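Local coordinates for protein MIP07328p (Drosophila melanogaster, PDB 6FKK) that probably acts as a chemorepellent axon guidance cue, a semaphorin whose extracellular sema domain is likely to engage cell-surface receptors of the plexin family, at residues A[70-75]-A[103-108]; A[156-161]-A[205-210]. One frame throughout, in Å; residues are numbered along the deposited sequence.

Interaction 1: residues A[70-75]-A[103-108]; sequences ELCALK and NSYKPR
The loop joining strands 97-101 and 108-112 of a sema propeller blade meets helix 66-74, with Cys-72 set against Ser-104 and Tyr-105. Cys-72 directs its CB into the loop backbone, and this methylene lies 3.6 Å from Ser-104 CB and 3.3 Å from Ser-104 O. SG, anti to the backbone N (chi1 170°), is carried past Ser-104 to the CD1 side of the Tyr-105 ring, 4.0 Å from Tyr-105 CD1. It approaches the ring obliquely, in a sulfur-aromatic contact 61° off the ring normal, while its disulfide to Cys-82 ties the helix to the segment leading into strand 86-91. Cysteine suits this buried place by its small size and its cross-link. One turn further on, Lys-75 reaches across with its chain extended, and NZ makes a weak hydrogen bond of 3.3 Å to Tyr-105 O; a long flexible cation can span this more exposed gap. The loop is tightly curled, with positive phi at Asn-103, Ser-104 and Tyr-105. Asn-103 ND2 donates to Lys-106 O at 2.9 Å in a bent bond (135°), holding the turn from within, and also bonds Asp-68 of the helix. Ser-104 OG and Asn-103 OD1 bond Ser-64 OG, just before the helix, and the Tyr-105 ring also meets Phe-170. The result is a disulfide-linked helix packed on the loop between two neighbouring strands of a propeller blade.

Interaction 2: residues A[156-161]-A[205-210]; sequences AFADGH and GYVLFF
Ala-156, in strand 154-158, turns its methyl toward strand 206-214 and meets Val-207, CB to CG1 at 4.4 Å. The two strands belong to different sheets of the sema beta-propeller, the first being one arm of a two-residue beta hairpin with strand 161-165. No hydrogen bond joins the segments; apolar side chains alone make the contact. Alanine also leaves room for Ala-200, in strand 196-203 beside strand 206-214. Next along, Phe-157 points away from Val-207, and one face of its ring lies over His-161 N, offset toward the rim. With Ala-158 the chain faces the second sheet again, its small methyl fitting a buried spot next to Glu-202, Tyr-163 and Lys-234. Ala-158 also opens the hairpin's type I' beta turn, which ends at His-161 and is closed by Ala-158 N to His-161 O at 2.9 Å and His-161 N to Ala-158 O at 3.1 Å. Asp-159 and Gly-160 form its corner, both with positive phi, which glycine adopts easily; the OD2 of Asp-159 is placed to pair with Lys-234, though the side chain is poorly ordered. His-161 then starts the return strand. Val-207, a beta-branched residue at home in a strand, serves both alanines at once. Its CG1 is anti to the backbone N (chi1 178°), which spreads the two methyls along strand 154-158, and CG2 comes to 4.1 Å from Ala-158 CB.

Overall arrangement
Both contacts lie in the sema domain, and interaction 2 follows interaction 1 along the chain. They do not touch: their centres are 29 Å apart and their nearest atoms about 13 Å. Interaction 1 is peripheral, its centre 29 Å from that of the chain, and joins a helix to a loop with the help of a disulfide. Interaction 2 lies deeper, 14 Å from the centre of the chain, and joins two sheets through methyl groups. The side chain of Tyr-105 in interaction 1 is about 8 Å from an N-acetylglucosamine, part of the protein's glycosylation rather than a ligand.

Interaction 1: residues A[70-75]-A[103-108]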
loop_
_atom_site.group_PDB
_atom_site.type_symbol
_atom_site.label_atom_id
_atom_site.label_comp_id
_atom_site.label_asym_id
_atom_site.label_seq_id
_atom_site.Cartn_x
_atom_site.Cartn_y
_atom_site.Cartn_z
ATOM N N GLU A 70 16.625 19.394 22.350
ATOM C CA GLU A 70 16.773 20.839 22.498
ATOM C C GLU A 70 16.980 21.509 21.145
ATOM O O GLU A 70 16.265 22.455 20.795
ATOM C CB GLU A 70 17.930 21.160 23.442
ATOM C CG GLU A 70 17.578 21.048 24.916
ATOM C CD GLU A 70 18.805 21.054 25.806
ATOM O OE1 GLU A 70 19.923 21.231 25.279
ATOM O OE2 GLU A 70 18.652 20.878 27.034
ATOM N N LEU A 71 17.948 21.023 20.363
ATOM C CA LEU A 71 18.164 21.593 19.037
ATOM C C LEU A 71 16.940 21.409 18.151
ATOM O O LEU A 71 16.656 22.264 17.305
ATOM C CB LEU A 71 19.410 20.983 18.384
ATOM C CG LEU A 71 19.528 19.482 18.091
ATOM C CD1 LEU A 71 18.882 19.091 16.763
ATOM C CD2 LEU A 71 20.991 19.057 18.116
ATOM N N CYS A 72 16.200 20.313 18.334
ATOM C CA CYS A 72 14.952 20.130 17.600
ATOM C C CYS A 72 13.940 21.206 17.972
ATOM O O CYS A 72 13.324 21.826 17.098
ATOM C CB CYS A 72 14.384 18.737 17.869
ATOM S SG CYS A 72 12.699 18.478 17.258
ATOM N N ALA A 73 13.751 21.439 19.274
ATOM C CA ALA A 73 12.874 22.521 19.707
ATOM C C ALA A 73 13.434 23.878 19.307
ATOM O O ALA A 73 12.669 24.805 19.013
ATOM C CB ALA A 73 12.657 22.456 21.218
ATOM N N LEU A 74 14.763 24.013 19.290
ATOM C CA LEU A 74 15.377 25.233 18.777
ATOM C C LEU A 74 15.118 25.404 17.283
ATOM O O LEU A 74 15.049 26.538 16.795
ATOM C CB LEU A 74 16.882 25.223 19.056
ATOM C CG LEU A 74 17.406 25.976 20.284
ATOM C CD1 LEU A 74 16.786 25.459 21.574
ATOM C CD2 LEU A 74 18.923 25.890 20.352
ATOM N N LYS A 75 14.968 24.300 16.548
ATOM C CA LYS A 75 14.717 24.357 15.114
ATOM C C LYS A 75 13.310 24.842 14.778
ATOM O O LYS A 75 13.006 25.025 13.591
ATOM C CB LYS A 75 14.942 22.979 14.484
ATOM C CG LYS A 75 16.397 22.610 14.242
ATOM C CD LYS A 75 16.513 21.156 13.807
ATOM C CE LYS A 75 17.961 20.740 13.614
ATOM N NZ LYS A 75 18.063 19.300 13.247
ATOM N N ASN A 103 14.373 10.632 15.313
ATOM C CA ASN A 103 15.321 11.180 16.285
ATOM C C ASN A 103 15.258 12.708 16.321
ATOM O O ASN A 103 16.262 13.402 16.146
ATOM C CB ASN A 103 16.742 10.687 15.997
ATOM C CG ASN A 103 17.746 11.138 17.044
ATOM O OD1 ASN A 103 17.401 11.328 18.210
ATOM N ND2 ASN A 103 18.992 11.327 16.625
ATOM N N SER A 104 14.052 13.229 16.541
ATOM C CA SER A 104 13.824 14.665 16.700
ATOM C C SER A 104 14.395 15.449 15.521
ATOM O O SER A 104 15.198 16.371 15.682
ATOM C CB SER A 104 14.408 15.160 18.025
ATOM O OG SER A 104 13.913 14.400 19.113
ATOM N N TYR A 105 13.974 15.059 14.315
ATOM C CA TYR A 105 14.434 15.676 13.071
ATOM C C TYR A 105 15.952 15.601 12.930
ATOM O O TYR A 105 16.585 16.505 12.377
ATOM C CB TYR A 105 13.944 17.124 12.954
ATOM C CG TYR A 105 12.455 17.237 12.701
ATOM C CD1 TYR A 105 11.536 16.964 13.705
ATOM C CD2 TYR A 105 11.970 17.618 11.455
ATOM C CE1 TYR A 105 10.175 17.064 13.478
ATOM C CE2 TYR A 105 10.610 17.723 11.218
ATOM C CZ TYR A 105 9.717 17.445 12.233
ATOM O OH TYR A 105 8.364 17.547 12.003
ATOM N N LYS A 106 16.543 14.523 13.438
ATOM C CA LYS A 106 17.965 14.225 13.256
ATOM C C LYS A 106 18.084 12.733 12.980
ATOM O O LYS A 106 18.595 11.968 13.805
ATOM C CB LYS A 106 18.773 14.641 14.487
ATOM C CG LYS A 106 20.285 14.574 14.318
ATOM C CD LYS A 106 20.993 14.934 15.617
ATOM C CE LYS A 106 22.506 14.950 15.449
ATOM N NZ LYS A 106 23.052 13.613 15.088
ATOM N N PRO A 107 17.609 12.283 11.816
ATOM C CA PRO A 107 17.437 10.841 11.595
ATOM C C PRO A 107 18.759 10.086 11.620
ATOM O O PRO A 107 19.769 10.538 11.077
ATOM C CB PRO A 107 16.774 10.770 10.215
ATOM C CG PRO A 107 17.142 12.050 9.547
ATOM C CD PRO A 107 17.209 13.074 10.640
ATOM N N ARG A 108 18.738 8.923 12.269
ATOM C CA ARG A 108 19.901 8.058 12.397
ATOM C C ARG A 108 19.479 6.621 12.126
ATOM O O ARG A 108 18.299 6.273 12.213
ATOM C CB ARG A 108 20.537 8.164 13.792
ATOM C CG ARG A 108 20.796 9.587 14.267
ATOM C CD ARG A 108 22.058 10.166 13.653
ATOM N NE ARG A 108 23.258 9.510 14.165
ATOM C CZ ARG A 108 24.496 9.923 13.918
ATOM N NH1 ARG A 108 24.700 10.996 13.165
ATOM N NH2 ARG A 108 25.530 9.266 14.424
#

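Interaction 2: residues A[156-161]-A[205-210]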
loop_
_atom_site.group_PDB
_atom_site.type_symbol
_atom_site.label_atom_id
_atom_site.label_comp_id
_atom_site.label_asym_id
_atom_site.label_seq_id
_atom_site.Cartn_x
_atom_site.Cartn_y
_atom_site.Cartn_z
ATOM N N ALA A 156 12.005 0.079 1.057
ATOM C CA ALA A 156 11.990 -1.331 0.688
ATOM C C ALA A 156 13.417 -1.857 0.714
ATOM O O ALA A 156 14.305 -1.270 0.088
ATOM C CB ALA A 156 11.367 -1.536 -0.696
ATOM N N PHE A 157 13.631 -2.957 1.434
ATOM C CA PHE A 157 14.944 -3.584 1.553
ATOM C C PHE A 157 15.017 -4.734 0.555
ATOM O O PHE A 157 14.392 -5.780 0.756
ATOM C CB PHE A 157 15.182 -4.071 2.981
ATOM C CG PHE A 157 16.616 -4.414 3.277
ATOM C CD1 PHE A 157 17.517 -3.425 3.634
ATOM C CD2 PHE A 157 17.058 -5.725 3.211
ATOM C CE1 PHE A 157 18.836 -3.737 3.912
ATOM C CE2 PHE A 157 18.375 -6.043 3.490
ATOM C CZ PHE A 157 19.264 -5.048 3.840
ATOM N N ALA A 158 15.787 -4.542 -0.517
ATOM C CA ALA A 158 15.858 -5.498 -1.615
ATOM C C ALA A 158 17.308 -5.864 -1.897
ATOM O O ALA A 158 18.143 -4.981 -2.120
ATOM C CB ALA A 158 15.204 -4.931 -2.879
ATOM N N ASP A 159 17.594 -7.169 -1.892
ATOM C CA ASP A 159 18.917 -7.706 -2.223
ATOM C C ASP A 159 20.018 -7.050 -1.391
ATOM O O ASP A 159 21.096 -6.721 -1.894
ATOM C CB ASP A 159 19.209 -7.570 -3.716
ATOM C CG ASP A 159 18.494 -8.619 -4.546
ATOM O OD1 ASP A 159 17.663 -9.362 -3.981
ATOM O OD2 ASP A 159 18.771 -8.703 -5.760
ATOM N N GLY A 160 19.739 -6.855 -0.102
ATOM C CA GLY A 160 20.719 -6.362 0.840
ATOM C C GLY A 160 20.916 -4.861 0.876
ATOM O O GLY A 160 21.826 -4.394 1.573
ATOM N N HIS A 161 20.107 -4.089 0.156
ATOM C CA HIS A 161 20.228 -2.639 0.147
ATOM C C HIS A 161 18.885 -2.009 0.489
ATOM O O HIS A 161 17.824 -2.601 0.282
ATOM C CB HIS A 161 20.727 -2.118 -1.209
ATOM C CG HIS A 161 22.137 -2.508 -1.520
ATOM N ND1 HIS A 161 23.220 -1.734 -1.161
ATOM C CD2 HIS A 161 22.643 -3.592 -2.152
ATOM C CE1 HIS A 161 24.332 -2.324 -1.561
ATOM N NE2 HIS A 161 24.010 -3.454 -2.165
ATOM N N GLY A 205 13.842 -7.920 -10.273
ATOM C CA GLY A 205 15.018 -7.105 -10.474
ATOM C C GLY A 205 14.776 -5.613 -10.443
ATOM O O GLY A 205 15.737 -4.844 -10.568
ATOM N N TYR A 206 13.529 -5.178 -10.286
ATOM C CA TYR A 206 13.191 -3.773 -10.130
ATOM C C TYR A 206 12.754 -3.499 -8.696
ATOM O O TYR A 206 12.468 -4.414 -7.916
ATOM C CB TYR A 206 12.070 -3.356 -11.092
ATOM C CG TYR A 206 12.356 -3.602 -12.554
ATOM C CD1 TYR A 206 13.126 -2.712 -13.290
ATOM C CD2 TYR A 206 11.838 -4.716 -13.205
ATOM C CE1 TYR A 206 13.385 -2.930 -14.631
ATOM C CE2 TYR A 206 12.093 -4.944 -14.548
ATOM C CZ TYR A 206 12.867 -4.048 -15.254
ATOM O OH TYR A 206 13.127 -4.263 -16.588
ATOM N N VAL A 207 12.711 -2.216 -8.356
ATOM C CA VAL A 207 12.049 -1.734 -7.152
ATOM C C VAL A 207 11.012 -0.716 -7.595
ATOM O O VAL A 207 11.356 0.300 -8.211
ATOM C CB VAL A 207 13.034 -1.120 -6.145
ATOM C CG1 VAL A 207 12.281 -0.583 -4.940
ATOM C CG2 VAL A 207 14.055 -2.156 -5.709
ATOM N N LEU A 208 9.747 -0.999 -7.307
ATOM C CA LEU A 208 8.639 -0.148 -7.709
ATOM C C LEU A 208 8.236 0.757 -6.552
ATOM O O LEU A 208 8.166 0.316 -5.404
ATOM C CB LEU A 208 7.443 -0.995 -8.153
ATOM C CG LEU A 208 7.719 -2.055 -9.222
ATOM C CD1 LEU A 208 6.568 -3.042 -9.303
ATOM C CD2 LEU A 208 7.958 -1.407 -10.575
ATOM N N PHE A 209 7.981 2.025 -6.862
ATOM C CA PHE A 209 7.519 3.000 -5.885
ATOM C C PHE A 209 6.167 3.548 -6.315
ATOM O O PHE A 209 5.942 3.806 -7.502
ATOM C CB PHE A 209 8.520 4.152 -5.724
ATOM C CG PHE A 209 9.858 3.723 -5.196
ATOM C CD1 PHE A 209 10.843 3.273 -6.058
ATOM C CD2 PHE A 209 10.130 3.773 -3.838
ATOM C CE1 PHE A 209 12.075 2.877 -5.579
ATOM C CE2 PHE A 209 11.360 3.379 -3.352
ATOM C CZ PHE A 209 12.334 2.929 -4.223
ATOM N N PHE A 210 5.270 3.727 -5.349
ATOM C CA PHE A 210 3.934 4.248 -5.599
ATOM C C PHE A 210 3.742 5.526 -4.799
ATOM O O PHE A 210 4.012 5.552 -3.593
ATOM C CB PHE A 210 2.865 3.215 -5.236
ATOM C CG PHE A 210 2.923 1.966 -6.071
ATOM C CD1 PHE A 210 3.796 0.940 -5.748
ATOM C CD2 PHE A 210 2.113 1.823 -7.186
ATOM C CE1 PHE A 210 3.856 -0.207 -6.516
ATOM C CE2 PHE A 210 2.167 0.678 -7.957
ATOM C CZ PHE A 210 3.040 -0.338 -7.621
#